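Local coordinates for protein N-acetylglucosaminidase (Paenibacillus barengoltzii, PDB 6INX) that probably hydrolyses N-acetylglucosamine-containing glycans or chito-oligosaccharides as a family 18 glycoside hydrolase with a TIM-barrel catalytic domain, at residues H197-T203 against E285-Y290; V213-V217 against K309-V313. All blocks are in the same frame, centred on the assembly; numbering follows the deposited sequence.

Interaction 1. Residues H197-T203 against E285-Y290; sequences HHTNLYT and EAKAPY
Tyr202 N donates to Ala286 O at 3.1 Å, a nearly straight bond (164° at the hydrogen) that joins the loop 197-203 to the turn entering strand 288-292. A water between the two segments accepts from Leu201 N and also lies within hydrogen-bonding distance of Lys287 O. His197 buries more surface here than any other residue. The methyl of Ala288 lies over one ring face in a CH-pi contact, with CB 3.9 Å from the ring centroid. Tyr290 CD1 comes to the ring edge, 3.6 Å from His197 CE1. The two rings are oblique, with planes 62° apart. His197 CG is anti to its own carbonyl carbon (chi1 -59°), which carries the ring to Ala288; there ND1 meets a water that donates to Pro289 O. NE2 is bonded to Asp283. With an alanine here, Asp283 and the water would probably lose their imidazole partner, and a gap would open over the Ala288 methyl. Further along, Lys287 CG touches the Tyr202 ring edge, 3.7 Å from CD2, while its ammonium turns back to Glu284 O. Asn200 ND2 bonds Tyr202 O at 2.8 Å, from above the carbonyl plane, and so braces the loop internally. A G1 beta bulge, with Lys287 and Ala288 opposite Asp283, starts the strand. The contact packs the loop between strand 179-183 and helix 213-222 against strand 288-292, an inner strand of the small antiparallel sheet inserted in this family 18 TIM barrel.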
ATOM      1  N   HIS A 197      11.466  -3.074  -4.120  1.00  9.74           N
ATOM      2  CA  HIS A 197      12.351  -3.801  -3.220  1.00  9.42           C
ATOM      3  C   HIS A 197      11.535  -4.495  -2.140  1.00 10.84           C
ATOM      4  O   HIS A 197      10.726  -3.854  -1.466  1.00 10.72           O
ATOM      5  CB  HIS A 197      13.287  -2.800  -2.553  1.00  8.80           C
ATOM      6  CG  HIS A 197      14.114  -2.011  -3.520  1.00 10.79           C
ATOM      7  ND1 HIS A 197      14.958  -2.607  -4.431  1.00 13.04           N
ATOM      8  CD2 HIS A 197      14.215  -0.676  -3.726  1.00 12.65           C
ATOM      9  CE1 HIS A 197      15.552  -1.673  -5.153  1.00 10.18           C
ATOM     10  NE2 HIS A 197      15.121  -0.491  -4.743  1.00 12.45           N
ATOM     11  N   HIS A 198      11.788  -5.787  -1.923  1.00  9.45           N
ATOM     12  CA  HIS A 198      10.987  -6.516  -0.943  1.00  9.74           C
ATOM     13  C   HIS A 198      11.525  -6.408   0.474  1.00 10.85           C
ATOM     14  O   HIS A 198      10.786  -6.678   1.427  1.00  9.97           O
ATOM     15  CB  HIS A 198      10.723  -7.964  -1.408  1.00 10.19           C
ATOM     16  CG  HIS A 198      11.723  -8.980  -0.934  1.00  8.75           C
ATOM     17  ND1 HIS A 198      11.514  -9.765   0.178  1.00  9.70           N
ATOM     18  CD2 HIS A 198      12.877  -9.421  -1.492  1.00 10.02           C
ATOM     19  CE1 HIS A 198      12.521 -10.607   0.320  1.00  8.59           C
ATOM     20  NE2 HIS A 198      13.364 -10.418  -0.680  1.00 11.58           N
ATOM     21  N   THR A 199      12.781  -6.001   0.632  1.00 10.29           N
ATOM     22  CA  THR A 199      13.423  -6.007   1.937  1.00 10.68           C
ATOM     23  C   THR A 199      14.334  -4.783   2.082  1.00  9.85           C
ATOM     24  O   THR A 199      15.431  -4.851   2.643  1.00 11.74           O
ATOM     25  CB  THR A 199      14.075  -7.370   2.199  1.00 11.03           C
ATOM     26  OG1 THR A 199      14.515  -7.469   3.558  1.00 11.38           O
ATOM     27  CG2 THR A 199      15.220  -7.671   1.224  1.00 10.44           C
ATOM     28  N   ASN A 200      13.842  -3.635   1.619  1.00  9.93           N
ATOM     29  CA  ASN A 200      14.651  -2.424   1.523  1.00  9.34           C
ATOM     30  C   ASN A 200      14.802  -1.699   2.857  1.00 11.24           C
ATOM     31  O   ASN A 200      13.830  -1.479   3.583  1.00 11.18           O
ATOM     32  CB  ASN A 200      14.040  -1.448   0.510  1.00  9.90           C
ATOM     33  CG  ASN A 200      12.556  -1.141   0.776  1.00 12.26           C
ATOM     34  OD1 ASN A 200      11.741  -2.048   1.030  1.00 12.25           O
ATOM     35  ND2 ASN A 200      12.193   0.147   0.688  1.00 11.67           N
ATOM     36  N   LEU A 201      16.038  -1.281   3.142  1.00 10.95           N
ATOM     37  CA  LEU A 201      16.305  -0.490   4.333  1.00  9.99           C
ATOM     38  C   LEU A 201      15.536   0.832   4.321  1.00 10.46           C
ATOM     39  O   LEU A 201      14.889   1.190   5.311  1.00 11.99           O
ATOM     40  CB  LEU A 201      17.813  -0.256   4.466  1.00 11.05           C
ATOM     41  CG  LEU A 201      18.211   0.545   5.702  1.00 10.32           C
ATOM     42  CD1 LEU A 201      17.693  -0.134   6.963  1.00 15.07           C
ATOM     43  CD2 LEU A 201      19.728   0.699   5.763  1.00 14.07           C
ATOM     44  N   TYR A 202      15.616   1.599   3.223  1.00 10.06           N
ATOM     45  CA  TYR A 202      14.956   2.896   3.159  1.00 12.67           C
ATOM     46  C   TYR A 202      13.965   2.952   2.004  1.00  9.98           C
ATOM     47  O   TYR A 202      14.094   2.241   1.005  1.00  9.75           O
ATOM     48  CB  TYR A 202      15.957   4.053   2.970  1.00 11.74           C
ATOM     49  CG  TYR A 202      16.938   4.249   4.102  1.00 12.08           C
ATOM     50  CD1 TYR A 202      16.548   4.781   5.319  1.00 15.15           C
ATOM     51  CD2 TYR A 202      18.270   3.903   3.936  1.00 15.35           C
ATOM     52  CE1 TYR A 202      17.473   4.962   6.347  1.00 14.95           C
ATOM     53  CE2 TYR A 202      19.190   4.078   4.948  1.00 17.25           C
ATOM     54  CZ  TYR A 202      18.790   4.604   6.145  1.00 14.64           C
ATOM     55  OH  TYR A 202      19.724   4.774   7.148  1.00 18.96           O
ATOM     56  N   THR A 203      12.985   3.840   2.139  1.00 11.80           N
ATOM     57  CA  THR A 203      11.997   4.063   1.091  1.00 11.61           C
ATOM     58  C   THR A 203      12.606   4.896  -0.030  1.00 13.74           C
ATOM     59  O   THR A 203      13.337   5.855   0.217  1.00 15.70           O
ATOM     60  CB  THR A 203      10.778   4.770   1.680  1.00 13.96           C
ATOM     61  OG1 THR A 203      10.242   3.960   2.736  1.00 12.35           O
ATOM     62  CG2 THR A 203       9.703   5.001   0.618  1.00 15.25           C
ATOM     63  N   GLU A 285      19.535   5.026  -2.776  1.00 13.97           N
ATOM     64  CA  GLU A 285      18.624   5.615  -1.809  1.00 13.00           C
ATOM     65  C   GLU A 285      18.053   4.556  -0.877  1.00 13.66           C
ATOM     66  O   GLU A 285      18.080   4.722   0.342  1.00 14.86           O
ATOM     67  CB  GLU A 285      17.493   6.378  -2.501  1.00 16.89           C
ATOM     68  CG  GLU A 285      16.640   7.151  -1.500  1.00 17.34           C
ATOM     69  CD  GLU A 285      15.571   8.000  -2.163  1.00 20.38           C
ATOM     70  OE1 GLU A 285      15.296   7.778  -3.355  1.00 20.13           O
ATOM     71  OE2 GLU A 285      15.005   8.883  -1.490  1.00 26.73           O
ATOM     72  N   ALA A 286      17.564   3.456  -1.442  1.00 13.17           N
ATOM     73  CA  ALA A 286      16.964   2.411  -0.625  1.00 10.06           C
ATOM     74  C   ALA A 286      18.011   1.582   0.100  1.00 11.69           C
ATOM     75  O   ALA A 286      17.670   0.882   1.058  1.00 11.20           O
ATOM     76  CB  ALA A 286      16.125   1.497  -1.520  1.00 12.45           C
ATOM     77  N   LYS A 287      19.268   1.636  -0.357  1.00 12.14           N
ATOM     78  CA  LYS A 287      20.336   0.730   0.088  1.00 14.65           C
ATOM     79  C   LYS A 287      19.994  -0.735  -0.198  1.00 12.36           C
ATOM     80  O   LYS A 287      20.091  -1.604   0.674  1.00 12.84           O
ATOM     81  CB  LYS A 287      20.732   0.943   1.558  1.00 14.18           C
ATOM     82  CG  LYS A 287      21.045   2.381   1.980  1.00 16.51           C
ATOM     83  CD  LYS A 287      22.130   3.014   1.129  1.00 20.23           C
ATOM     84  CE  LYS A 287      22.456   4.415   1.643  1.00 20.62           C
ATOM     85  NZ  LYS A 287      23.247   5.209   0.658  1.00 22.43           N
ATOM     86  N   ALA A 288      19.600  -1.014  -1.441  1.00 11.65           N
ATOM     87  CA  ALA A 288      19.158  -2.349  -1.825  1.00 11.92           C
ATOM     88  C   ALA A 288      19.654  -2.735  -3.212  1.00 11.91           C
ATOM     89  O   ALA A 288      19.645  -1.899  -4.131  1.00 11.87           O
ATOM     90  CB  ALA A 288      17.623  -2.444  -1.799  1.00 12.00           C
ATOM     91  N   PRO A 289      20.072  -3.985  -3.399  1.00 11.77           N
ATOM     92  CA  PRO A 289      20.434  -4.463  -4.732  1.00 13.01           C
ATOM     93  C   PRO A 289      19.241  -5.052  -5.464  1.00 11.27           C
ATOM     94  O   PRO A 289      18.278  -5.536  -4.867  1.00 11.89           O
ATOM     95  CB  PRO A 289      21.442  -5.572  -4.406  1.00 11.07           C
ATOM     96  CG  PRO A 289      20.824  -6.233  -3.183  1.00 11.32           C
ATOM     97  CD  PRO A 289      20.254  -5.038  -2.378  1.00 10.69           C
ATOM     98  N   TYR A 290      19.319  -5.019  -6.790  1.00 12.08           N
ATOM     99  CA  TYR A 290      18.294  -5.632  -7.621  1.00 11.87           C
ATOM    100  C   TYR A 290      18.915  -6.094  -8.931  1.00 12.15           C
ATOM    101  O   TYR A 290      19.956  -5.584  -9.352  1.00 12.88           O
ATOM    102  CB  TYR A 290      17.086  -4.709  -7.848  1.00 12.17           C
ATOM    103  CG  TYR A 290      17.360  -3.378  -8.526  1.00 11.44           C
ATOM    104  CD1 TYR A 290      17.919  -2.323  -7.818  1.00 10.26           C
ATOM    105  CD2 TYR A 290      16.988  -3.159  -9.844  1.00 13.02           C
ATOM    106  CE1 TYR A 290      18.143  -1.087  -8.424  1.00 13.56           C
ATOM    107  CE2 TYR A 290      17.201  -1.928 -10.464  1.00 12.07           C
ATOM    108  CZ  TYR A 290      17.780  -0.899  -9.742  1.00 14.26           C
ATOM    109  OH  TYR A 290      17.988   0.318 -10.365  1.00 15.79           O
TER
HETATM  110  O   HOH W   1      15.838  -5.130  -3.676  1.00 11.36           O
HETATM  111  O   HOH W   2      18.040  -2.895   1.939  1.00 12.77           O

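Interaction 2. Residues V213-V217 against K309-V313; sequences VDASV and KCDYV
Tyr312 OH donates to Asp214 OD1 at 2.7 Å, and this bond spans two neighbouring helices of the family 18 TIM barrel. The helices run in nearly the same direction, 28° apart, with segment axes 12.3 Å from each other at closest approach. At that spacing the backbones stay well separated, and the long Tyr312 side chain bridges the gap. Its CG is anti to the backbone N (chi1 -180°), which sends the ring out toward helix 213-222. Three side chains of that helix receive it. Val213 CG1 lies 4.3 Å from Tyr312 CE1, oblique to the ring. Val217 CG2 comes to the ring edge, 4.2 Å from the same CE1. Asp214 also meets the ring at its edge, and its carboxylate plane stands almost perpendicular to the ring plane. The phenol thus sets its hydroxyl at the carboxylate while the ring packs beside the two valines. Lys309 adds a looser apolar contact: its CE is 4.2 Å from Val213 CG2. The chain is extended, and NZ forms a salt bridge with Asp301 and hydrogen bonds with Thr199 OG1 and Gly233 O. Behind the interface, Ile232 of strand 230-235 packs against Val213, Val217, Lys309 and Val313. That strand lies beneath both helices, as expected where helices cover a barrel wall. Leu201 also touches both Val213 and Tyr312. The bond to Tyr312 uses the anti lone pair of Asp214 OD1, the one away from OD2.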
ATOM      1  N   VAL A 213      12.326  -0.864   5.867  1.00 11.43           N
ATOM      2  CA  VAL A 213      12.750  -1.117   7.248  1.00 11.25           C
ATOM      3  C   VAL A 213      12.593   0.146   8.084  1.00 11.41           C
ATOM      4  O   VAL A 213      11.997   0.136   9.167  1.00 12.08           O
ATOM      5  CB  VAL A 213      14.209  -1.609   7.300  1.00 10.70           C
ATOM      6  CG1 VAL A 213      14.702  -1.624   8.763  1.00 14.08           C
ATOM      7  CG2 VAL A 213      14.380  -2.965   6.642  1.00 12.33           C
ATOM      8  N   ASP A 214      13.132   1.260   7.575  1.00 10.89           N
ATOM      9  CA  ASP A 214      13.111   2.514   8.312  1.00 11.07           C
ATOM     10  C   ASP A 214      11.676   2.957   8.595  1.00 13.36           C
ATOM     11  O   ASP A 214      11.342   3.340   9.723  1.00 12.45           O
ATOM     12  CB  ASP A 214      13.892   3.550   7.490  1.00 10.66           C
ATOM     13  CG  ASP A 214      13.920   4.927   8.116  1.00 15.73           C
ATOM     14  OD1 ASP A 214      14.299   5.074   9.297  1.00 18.49           O
ATOM     15  OD2 ASP A 214      13.590   5.883   7.373  1.00 19.90           O
ATOM     16  N   ALA A 215      10.801   2.895   7.587  1.00 11.87           N
ATOM     17  CA  ALA A 215       9.419   3.308   7.815  1.00 10.73           C
ATOM     18  C   ALA A 215       8.706   2.369   8.783  1.00 12.77           C
ATOM     19  O   ALA A 215       7.882   2.814   9.592  1.00 12.74           O
ATOM     20  CB  ALA A 215       8.651   3.398   6.494  1.00 14.13           C
ATOM     21  N   SER A 216       9.022   1.073   8.726  1.00  9.78           N
ATOM     22  CA  SER A 216       8.399   0.098   9.620  1.00  9.28           C
ATOM     23  C   SER A 216       8.825   0.330  11.064  1.00 10.87           C
ATOM     24  O   SER A 216       7.982   0.364  11.966  1.00 10.74           O
ATOM     25  CB  SER A 216       8.732  -1.324   9.147  1.00 10.22           C
ATOM     26  OG  SER A 216       8.146  -2.293  10.003  1.00  9.55           O
ATOM     27  N   VAL A 217      10.133   0.487  11.295  1.00 10.55           N
ATOM     28  CA  VAL A 217      10.632   0.796  12.633  1.00 10.81           C
ATOM     29  C   VAL A 217       9.941   2.038  13.182  1.00 13.14           C
ATOM     30  O   VAL A 217       9.446   2.050  14.312  1.00 13.76           O
ATOM     31  CB  VAL A 217      12.163   0.947  12.602  1.00 11.97           C
ATOM     32  CG1 VAL A 217      12.671   1.474  13.948  1.00 13.89           C
ATOM     33  CG2 VAL A 217      12.831  -0.384  12.234  1.00 13.66           C
ATOM     34  N   LYS A 309      22.005  -2.534   6.902  1.00 16.06           N
ATOM     35  CA  LYS A 309      21.004  -2.831   7.924  1.00 15.58           C
ATOM     36  C   LYS A 309      21.634  -2.917   9.310  1.00 13.92           C
ATOM     37  O   LYS A 309      21.060  -2.429  10.290  1.00 12.57           O
ATOM     38  CB  LYS A 309      20.272  -4.129   7.579  1.00 11.92           C
ATOM     39  CG  LYS A 309      19.340  -4.017   6.364  1.00 13.94           C
ATOM     40  CD  LYS A 309      18.535  -5.296   6.150  1.00 12.23           C
ATOM     41  CE  LYS A 309      17.595  -5.146   4.951  1.00 13.13           C
ATOM     42  NZ  LYS A 309      16.715  -6.340   4.727  1.00 12.32           N
ATOM     43  N   CYS A 310      22.828  -3.511   9.404  1.00 15.42           N
ATOM     44  CA  CYS A 310      23.514  -3.612  10.691  1.00 15.93           C
ATOM     45  C   CYS A 310      23.940  -2.244  11.208  1.00 14.19           C
ATOM     46  O   CYS A 310      23.777  -1.948  12.400  1.00 15.06           O
ATOM     47  CB  CYS A 310      24.730  -4.528  10.565  1.00 15.78           C
ATOM     48  SG  CYS A 310      24.332  -6.257  10.292  1.00 17.68           S
ATOM     49  N   ASP A 311      24.487  -1.394  10.329  1.00 15.98           N
ATOM     50  CA  ASP A 311      24.852  -0.040  10.738  1.00 18.39           C
ATOM     51  C   ASP A 311      23.637   0.726  11.238  1.00 16.27           C
ATOM     52  O   ASP A 311      23.736   1.516  12.184  1.00 17.19           O
ATOM     53  CB  ASP A 311      25.481   0.726   9.570  1.00 18.22           C
ATOM     54  CG  ASP A 311      26.785   0.113   9.084  1.00 27.85           C
ATOM     55  OD1 ASP A 311      27.428  -0.635   9.847  1.00 25.63           O
ATOM     56  OD2 ASP A 311      27.174   0.393   7.931  1.00 29.60           O
ATOM     57  N   TYR A 312      22.480   0.519  10.594  1.00 15.88           N
ATOM     58  CA  TYR A 312      21.246   1.173  11.022  1.00 16.08           C
ATOM     59  C   TYR A 312      20.827   0.697  12.407  1.00 12.84           C
ATOM     60  O   TYR A 312      20.409   1.501  13.249  1.00 13.83           O
ATOM     61  CB  TYR A 312      20.149   0.881   9.989  1.00 13.69           C
ATOM     62  CG  TYR A 312      18.789   1.494  10.280  1.00 12.60           C
ATOM     63  CD1 TYR A 312      17.806   0.780  10.975  1.00 14.30           C
ATOM     64  CD2 TYR A 312      18.469   2.764   9.819  1.00 13.71           C
ATOM     65  CE1 TYR A 312      16.560   1.339  11.232  1.00 13.81           C
ATOM     66  CE2 TYR A 312      17.219   3.330  10.071  1.00 15.50           C
ATOM     67  CZ  TYR A 312      16.273   2.610  10.772  1.00 15.97           C
ATOM     68  OH  TYR A 312      15.039   3.182  11.019  1.00 18.20           O
ATOM     69  N   VAL A 313      20.945  -0.606  12.665  1.00 14.44           N
ATOM     70  CA  VAL A 313      20.610  -1.141  13.983  1.00 14.48           C
ATOM     71  C   VAL A 313      21.470  -0.488  15.057  1.00 14.26           C
ATOM     72  O   VAL A 313      20.972  -0.082  16.113  1.00 15.57           O
ATOM     73  CB  VAL A 313      20.758  -2.675  13.979  1.00 13.83           C
ATOM     74  CG1 VAL A 313      20.896  -3.228  15.391  1.00 14.22           C
ATOM     75  CG2 VAL A 313      19.568  -3.320  13.272  1.00 14.93           C
TER

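Both contacts are largely buried and lie on the same side of the chain's centre, with their centres 11 Å apart. Interaction 2 belongs to the helical layer of the barrel, packed on strand 230-235. Interaction 1 lies farther out, where a loop meets the small antiparallel sheet, and it includes one exposed residue, Glu285. The loop 197-203 ties them together: the carbonyls of Asn200 and Leu201 probably accept from the backbone N of Val213 and Asp214 at the start of helix 213-222. Their chemistry differs accordingly. Interaction 1 combines backbone bonding, bridging waters and an imidazole. Interaction 2 relies on side chains alone, with one phenol-carboxylate bond among apolar groups.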